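Local coordinates for protein benzoylformate decarboxylase (Mycobacterium smegmatis, PDB 4Q9D) that belongs to the thiamine pyrophosphate enzymes, a family built from two cofactor-binding domains flanking a Rossmann-like central domain, and carries a bound magnesium ion, at residues P209-R213 with A214-D218; V270-G274 with A275-R279; A411-G414 with I415-D419. All blocks are in the same frame, centred on the assembly; numbering follows the deposited sequence.

Contact 1 (P209-R213 with A214-D218); sequences PEVDR and AGAWD
V211 O is gripped twice by the backbone as the short helix 209-213 ends: A216 N reaches it at 2.9 Å with an N-H...O angle of 158°, while A214 N, at 3.2 Å, adds only a weak bond. A214 N makes its better bond to E210 O (2.9 Å). One residue on, G215 N binds D212 O at 3.0 Å, arriving well above the carbonyl plane instead of along a lone pair. With G215 at positive phi, the A216-V211 and G215-D212 bonds form a Schellman motif. The chain then turns at once into helix 217-227, with A216 as its N-cap residue. The side chains follow the same fold-back. V211 has CG1 anti to the backbone N, chi1 174°, which brings this methyl alongside A216, 3.9 Å from its CB. D212, the next residue, runs its side chain beside that of W217; carboxylate and indole planes stand 62° apart, and OD1 comes obliquely to CE3 at 4.0 Å. A water bridges the carboxylate to the backbone of W217, donating to D212 OD1 at 2.8 Å and accepting weakly from W217 N in the first turn of the new helix. D212 also has OD2 in a salt bridge with R239 and OD1 bonded to A395 N; R213 turns to D238. Helix 318-328 packs on V211 and A214. The carboxylate thus faces the start of helix 217-227 through a water, and the positive helix end, together with R239, would probably favour its ionised form.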
loop_
_atom_site.group_PDB
_atom_site.type_symbol
_atom_site.label_atom_id
_atom_site.label_comp_id
_atom_site.label_asym_id
_atom_site.label_seq_id
_atom_site.Cartn_x
_atom_site.Cartn_y
_atom_site.Cartn_z
ATOM N N PRO B 209 0.606 -9.831 28.862
ATOM C CA PRO B 209 1.261 -10.920 28.123
ATOM C C PRO B 209 2.747 -10.695 27.779
ATOM O O PRO B 209 3.442 -11.696 27.599
ATOM C CB PRO B 209 0.454 -10.997 26.826
ATOM C CG PRO B 209 -0.947 -10.482 27.214
ATOM C CD PRO B 209 -0.671 -9.402 28.249
ATOM N N GLU B 210 3.227 -9.450 27.661
ATOM C CA GLU B 210 4.635 -9.251 27.295
ATOM C C GLU B 210 5.539 -9.822 28.360
ATOM O O GLU B 210 6.696 -10.163 28.090
ATOM C CB GLU B 210 4.984 -7.778 27.107
ATOM C CG GLU B 210 4.320 -7.111 25.919
ATOM C CD GLU B 210 4.842 -5.691 25.742
ATOM O OE1 GLU B 210 4.062 -4.747 25.923
ATOM O OE2 GLU B 210 6.041 -5.523 25.459
ATOM N N VAL B 211 5.027 -9.906 29.582
ATOM C CA VAL B 211 5.865 -10.340 30.710
ATOM C C VAL B 211 6.222 -11.803 30.562
ATOM O O VAL B 211 7.393 -12.173 30.626
ATOM C CB VAL B 211 5.196 -9.997 32.079
ATOM C CG1 VAL B 211 5.984 -10.563 33.242
ATOM C CG2 VAL B 211 5.086 -8.487 32.214
ATOM N N ASP B 212 5.219 -12.637 30.319
ATOM C CA ASP B 212 5.477 -14.054 30.085
ATOM C C ASP B 212 6.347 -14.254 28.819
ATOM O O ASP B 212 7.266 -15.062 28.820
ATOM C CB ASP B 212 4.161 -14.848 29.964
ATOM C CG ASP B 212 4.359 -16.341 30.175
ATOM O OD1 ASP B 212 5.125 -16.699 31.097
ATOM O OD2 ASP B 212 3.782 -17.156 29.418
ATOM N N ARG B 213 6.086 -13.497 27.753
ATOM C CA ARG B 213 6.876 -13.651 26.524
ATOM C C ARG B 213 8.328 -13.226 26.715
ATOM O O ARG B 213 9.203 -13.747 26.049
ATOM C CB ARG B 213 6.238 -12.918 25.339
ATOM C CG ARG B 213 4.889 -13.485 24.958
ATOM C CD ARG B 213 4.412 -13.015 23.569
ATOM N NE ARG B 213 3.267 -13.826 23.126
ATOM C CZ ARG B 213 2.016 -13.369 23.040
ATOM N NH1 ARG B 213 1.726 -12.107 23.348
ATOM N NH2 ARG B 213 1.044 -14.177 22.635
ATOM N N ALA B 214 8.585 -12.294 27.640
ATOM C CA ALA B 214 9.967 -11.949 27.976
ATOM C C ALA B 214 10.645 -12.938 28.949
ATOM O O ALA B 214 11.813 -12.761 29.276
ATOM C CB ALA B 214 10.066 -10.527 28.522
ATOM N N GLY B 215 9.941 -13.968 29.418
ATOM C CA GLY B 215 10.546 -14.890 30.389
ATOM C C GLY B 215 10.665 -14.181 31.737
ATOM O O GLY B 215 11.526 -14.503 32.542
ATOM N N ALA B 216 9.787 -13.209 31.998
ATOM C CA ALA B 216 9.937 -12.355 33.188
ATOM C C ALA B 216 8.955 -12.703 34.326
ATOM O O ALA B 216 8.645 -11.880 35.176
ATOM C CB ALA B 216 9.805 -10.886 32.791
ATOM N N TRP B 217 8.444 -13.924 34.321
ATOM C CA TRP B 217 7.532 -14.378 35.366
ATOM C C TRP B 217 8.075 -14.116 36.795
ATOM O O TRP B 217 7.400 -13.512 37.650
ATOM C CB TRP B 217 7.302 -15.862 35.144
ATOM C CG TRP B 217 6.455 -16.571 36.103
ATOM C CD1 TRP B 217 6.857 -17.149 37.283
ATOM C CD2 TRP B 217 5.066 -16.894 35.952
ATOM N NE1 TRP B 217 5.794 -17.784 37.880
ATOM C CE2 TRP B 217 4.687 -17.655 37.083
ATOM C CE3 TRP B 217 4.102 -16.608 34.977
ATOM C CZ2 TRP B 217 3.388 -18.133 37.270
ATOM C CZ3 TRP B 217 2.804 -17.092 35.158
ATOM C CH2 TRP B 217 2.460 -17.855 36.308
ATOM N N ASP B 218 9.294 -14.564 37.050
ATOM C CA ASP B 218 9.881 -14.403 38.385
ATOM C C ASP B 218 10.136 -12.946 38.708
ATOM O O ASP B 218 9.877 -12.514 39.825
ATOM C CB ASP B 218 11.168 -15.238 38.525
ATOM C CG ASP B 218 10.887 -16.730 38.479
ATOM O OD1 ASP B 218 9.751 -17.126 38.803
ATOM O OD2 ASP B 218 11.777 -17.497 38.096
HETATM O O HOH W 1 7.749 -15.909 31.760
#

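Contact 2 (V270-G274 with A275-R279); sequences VVVVG and AEVFR
The CB of V272 points toward A275-R279, and its two methyls share the work. With chi1 at -178°, CG1 lies beside the carbonyl carbon, on the side where the chain doubles back. It meets A275, 3.4 Å from O and 3.8 Å from CB, and also a second methyl, V277 CG2, at 4.1 Å. CG2, on the backbone N side, goes instead to F278: it lies 4.1 Å from CE1, approaching the ring obliquely. One valine therefore touches three side chains of the segment that follows it. V272 belongs to strand 269-273 of the six-stranded parallel sheet of the central, Rossmann-like domain, where 203-207 and 294-299 are its neighbours. At the C-terminal end of this strand G274, with positive phi, turns the chain, and 275-279 runs on as loop. The peptide bond between V277 and F278 is cis. V277 CG1 lies over one face of the F278 ring, 3.9 Å above its plane and offset toward the rim, and L295 of the adjacent strand touches V272, V277 and F278. Farther along the loop, R279 and E276 form a side-on salt bridge of two hydrogen bonds, NE to OE1 at 2.9 Å and NH2 to OE2 at 2.8 Å, each oxygen lying in the guanidinium plane, although the nitrogens come from above the carboxylate plane. NH1 of R279 makes a salt bridge with D238 and a hydrogen bond to the carbonyl of L236, and the same side chain packs on Y112 of the second subunit.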
loop_
_atom_site.group_PDB
_atom_site.type_symbol
_atom_site.label_atom_id
_atom_site.label_comp_id
_atom_site.label_asym_id
_atom_site.label_seq_id
_atom_site.Cartn_x
_atom_site.Cartn_y
_atom_site.Cartn_z
ATOM N N VAL B 270 -2.098 3.601 38.495
ATOM C CA VAL B 270 -2.080 2.296 37.825
ATOM C C VAL B 270 -0.751 2.140 37.093
ATOM O O VAL B 270 -0.364 2.997 36.287
ATOM C CB VAL B 270 -3.272 2.130 36.854
ATOM C CG1 VAL B 270 -3.258 0.709 36.249
ATOM C CG2 VAL B 270 -4.567 2.365 37.608
ATOM N N VAL B 271 -0.034 1.073 37.414
ATOM C CA VAL B 271 1.206 0.768 36.733
ATOM C C VAL B 271 0.989 -0.389 35.757
ATOM O O VAL B 271 0.754 -1.517 36.170
ATOM C CB VAL B 271 2.292 0.394 37.721
ATOM C CG1 VAL B 271 3.589 0.130 36.967
ATOM C CG2 VAL B 271 2.462 1.526 38.769
ATOM N N VAL B 272 1.044 -0.096 34.464
ATOM C CA VAL B 272 0.757 -1.112 33.453
ATOM C C VAL B 272 2.022 -1.578 32.745
ATOM O O VAL B 272 2.647 -0.811 31.996
ATOM C CB VAL B 272 -0.231 -0.579 32.395
ATOM C CG1 VAL B 272 -0.531 -1.692 31.388
ATOM C CG2 VAL B 272 -1.522 -0.070 33.087
ATOM N N VAL B 273 2.389 -2.830 32.972
ATOM C CA VAL B 273 3.627 -3.367 32.430
ATOM C C VAL B 273 3.280 -4.481 31.490
ATOM O O VAL B 273 2.697 -5.474 31.893
ATOM C CB VAL B 273 4.575 -3.914 33.537
ATOM C CG1 VAL B 273 5.885 -4.385 32.926
ATOM C CG2 VAL B 273 4.855 -2.841 34.590
ATOM N N GLY B 274 3.596 -4.317 30.210
ATOM C CA GLY B 274 3.413 -5.437 29.300
ATOM C C GLY B 274 2.003 -5.786 28.897
ATOM O O GLY B 274 1.774 -6.876 28.358
ATOM N N ALA B 275 1.074 -4.861 29.144
ATOM C CA ALA B 275 -0.327 -4.945 28.689
ATOM C C ALA B 275 -0.651 -3.664 27.935
ATOM O O ALA B 275 -0.028 -2.622 28.167
ATOM C CB ALA B 275 -1.312 -5.102 29.893
ATOM N N GLU B 276 -1.616 -3.744 27.034
ATOM C CA GLU B 276 -2.143 -2.575 26.336
ATOM C C GLU B 276 -2.891 -1.698 27.322
ATOM O O GLU B 276 -3.293 -2.144 28.397
ATOM C CB GLU B 276 -3.087 -3.032 25.199
ATOM C CG GLU B 276 -2.320 -3.873 24.188
ATOM C CD GLU B 276 -3.135 -4.899 23.438
ATOM O OE1 GLU B 276 -4.386 -4.907 23.546
ATOM O OE2 GLU B 276 -2.491 -5.698 22.712
ATOM N N VAL B 277 -3.066 -0.444 26.946
ATOM C CA VAL B 277 -3.872 0.486 27.702
ATOM C C VAL B 277 -5.049 0.888 26.833
ATOM O O VAL B 277 -4.905 1.802 26.032
ATOM C CB VAL B 277 -3.043 1.751 28.073
ATOM C CG1 VAL B 277 -3.931 2.807 28.774
ATOM C CG2 VAL B 277 -1.884 1.368 28.954
ATOM N N PHE B 278 -6.183 0.180 26.898
ATOM C CA PHE B 278 -6.337 -1.126 27.518
ATOM C C PHE B 278 -6.968 -2.018 26.465
ATOM O O PHE B 278 -7.565 -1.528 25.518
ATOM C CB PHE B 278 -7.306 -1.097 28.712
ATOM C CG PHE B 278 -6.754 -0.433 29.942
ATOM C CD1 PHE B 278 -5.936 -1.130 30.810
ATOM C CD2 PHE B 278 -7.069 0.884 30.235
ATOM C CE1 PHE B 278 -5.429 -0.516 31.971
ATOM C CE2 PHE B 278 -6.569 1.521 31.397
ATOM C CZ PHE B 278 -5.748 0.810 32.260
ATOM N N ARG B 279 -6.865 -3.325 26.641
ATOM C CA ARG B 279 -7.477 -4.229 25.688
ATOM C C ARG B 279 -8.992 -4.221 25.872
ATOM O O ARG B 279 -9.526 -5.050 26.603
ATOM C CB ARG B 279 -6.946 -5.643 25.893
ATOM C CG ARG B 279 -7.415 -6.659 24.832
ATOM C CD ARG B 279 -6.529 -7.888 24.892
ATOM N NE ARG B 279 -5.200 -7.619 24.334
ATOM C CZ ARG B 279 -4.283 -8.560 24.107
ATOM N NH1 ARG B 279 -4.516 -9.826 24.433
ATOM N NH2 ARG B 279 -3.115 -8.233 23.592
#

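Contact 3 (A411-G414 with I415-D419)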
loop_
_atom_site.group_PDB
_atom_site.type_symbol
_atom_site.label_atom_id
_atom_site.label_comp_id
_atom_site.label_asym_id
_atom_site.label_seq_id
_atom_site.Cartn_x
_atom_site.Cartn_y
_atom_site.Cartn_z
ATOM N N ALA B 411 -2.208 -23.959 16.968
ATOM C CA ALA B 411 -1.209 -23.493 17.937
ATOM C C ALA B 411 -0.866 -24.579 18.964
ATOM O O ALA B 411 0.297 -24.729 19.358
ATOM C CB ALA B 411 -1.696 -22.216 18.655
ATOM N N ALA B 412 -1.874 -25.326 19.412
ATOM C CA ALA B 412 -1.612 -26.441 20.329
ATOM C C ALA B 412 -0.636 -27.470 19.723
ATOM O O ALA B 412 0.224 -28.005 20.418
ATOM C CB ALA B 412 -2.922 -27.131 20.732
ATOM N N VAL B 413 -0.813 -27.775 18.438
ATOM C CA VAL B 413 0.054 -28.707 17.732
ATOM C C VAL B 413 1.468 -28.110 17.685
ATOM O O VAL B 413 2.456 -28.791 17.970
ATOM C CB VAL B 413 -0.447 -28.964 16.283
ATOM C CG1 VAL B 413 0.503 -29.938 15.537
ATOM C CG2 VAL B 413 -1.856 -29.529 16.292
ATOM N N GLY B 414 1.562 -26.824 17.337
ATOM C CA GLY B 414 2.842 -26.127 17.368
ATOM C C GLY B 414 3.517 -26.103 18.740
ATOM O O GLY B 414 4.717 -26.311 18.850
ATOM N N ILE B 415 2.741 -25.829 19.791
ATOM C CA ILE B 415 3.286 -25.809 21.146
ATOM C C ILE B 415 3.834 -27.181 21.542
ATOM O O ILE B 415 4.921 -27.288 22.103
ATOM C CB ILE B 415 2.211 -25.347 22.173
ATOM C CG1 ILE B 415 1.912 -23.846 21.985
ATOM C CG2 ILE B 415 2.688 -25.621 23.609
ATOM C CD1 ILE B 415 0.450 -23.443 22.416
ATOM N N ALA B 416 3.089 -28.238 21.231
ATOM C CA ALA B 416 3.566 -29.581 21.581
ATOM C C ALA B 416 4.816 -29.973 20.776
ATOM O O ALA B 416 5.744 -30.585 21.323
ATOM C CB ALA B 416 2.456 -30.617 21.411
ATOM N N LEU B 417 4.859 -29.606 19.490
ATOM C CA LEU B 417 6.077 -29.809 18.691
ATOM C C LEU B 417 7.214 -29.028 19.313
ATOM O O LEU B 417 8.339 -29.509 19.377
ATOM C CB LEU B 417 5.879 -29.358 17.241
ATOM C CG LEU B 417 5.039 -30.308 16.401
ATOM C CD1 LEU B 417 4.544 -29.625 15.109
ATOM C CD2 LEU B 417 5.848 -31.565 16.088
ATOM N N GLY B 418 6.912 -27.818 19.776
ATOM C CA GLY B 418 7.911 -26.993 20.433
ATOM C C GLY B 418 8.430 -27.630 21.707
ATOM O O GLY B 418 9.637 -27.671 21.918
ATOM N N ASP B 419 7.523 -28.103 22.566
ATOM C CA ASP B 419 7.918 -28.775 23.813
ATOM C C ASP B 419 8.858 -29.945 23.497
ATOM O O ASP B 419 9.879 -30.115 24.146
ATOM C CB ASP B 419 6.696 -29.315 24.571
ATOM C CG ASP B 419 5.843 -28.221 25.156
ATOM O OD1 ASP B 419 6.340 -27.078 25.259
ATOM O OD2 ASP B 419 4.674 -28.504 25.528
#
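Helix 408-421 belongs to the C-terminal TPP-binding domain, where it carries the beta-alpha-beta crossover from strand 397-399 to strand 428-433 of a parallel six-stranded sheet. A411-G414 and I415-D419 are successive turns of it, joined by regular alpha-helical bonds between residues four apart. The shortest is I415 N to A411 O, 2.7 Å, with the donor nearly along the C=O axis; A416 N to A412 O and L417 N to V413 O follow at 3.0 Å each. I415 also leans its side chain over the first of these carbonyls. Chi1 of -70° sends CG1 back beside the backbone N, and CG1 and CD1 end 3.2 Å and 3.3 Å from A411 O, so hydrocarbon lines the flank of an oxygen that its own amide already engages. L417, two residues on, does much the same: its CG lies 3.4 Å from V413 O. Its CD1 then meets V413 CG1 at 4.1 Å, the two side chains running side by side and pointing the same way. This valine-leucine ridge faces helix 50-64 of the N-terminal domain, with M56 against V413 and F60 against L417, while A412 and A416 pack on the sheet through F456 and I454. I415 touches both partners, A63 of helix 50-64 and V428 of the sheet. Past it, D419 forms salt bridges with R422 and R426. Glycine follows glycine at the interval of one turn, and here G418 N meets G414 O at 2.8 Å.

Contacts 1 and 2 both sit in the central domain, at the C-terminal ends of the adjacent parallel strands 203-207 and 269-273. Their centres are 14 Å apart, and they touch: E210 N lies 3.0 Å from G274 O, a probable hydrogen bond tying helix 209-213 to the turn after the neighbouring strand. D238 serves both, pairing with R213 of one and R279 of the other. Contact 3 comes last along the chain and lies in the C-terminal domain, its centre about 19 Å from contact 1 and 28 Å from contact 2, without touching either. Contacts 1 and 2 thus belong together at neighbouring strand ends, whereas contact 3 packs a helix between the C-terminal sheet and helix 50-64 of the N-terminal domain.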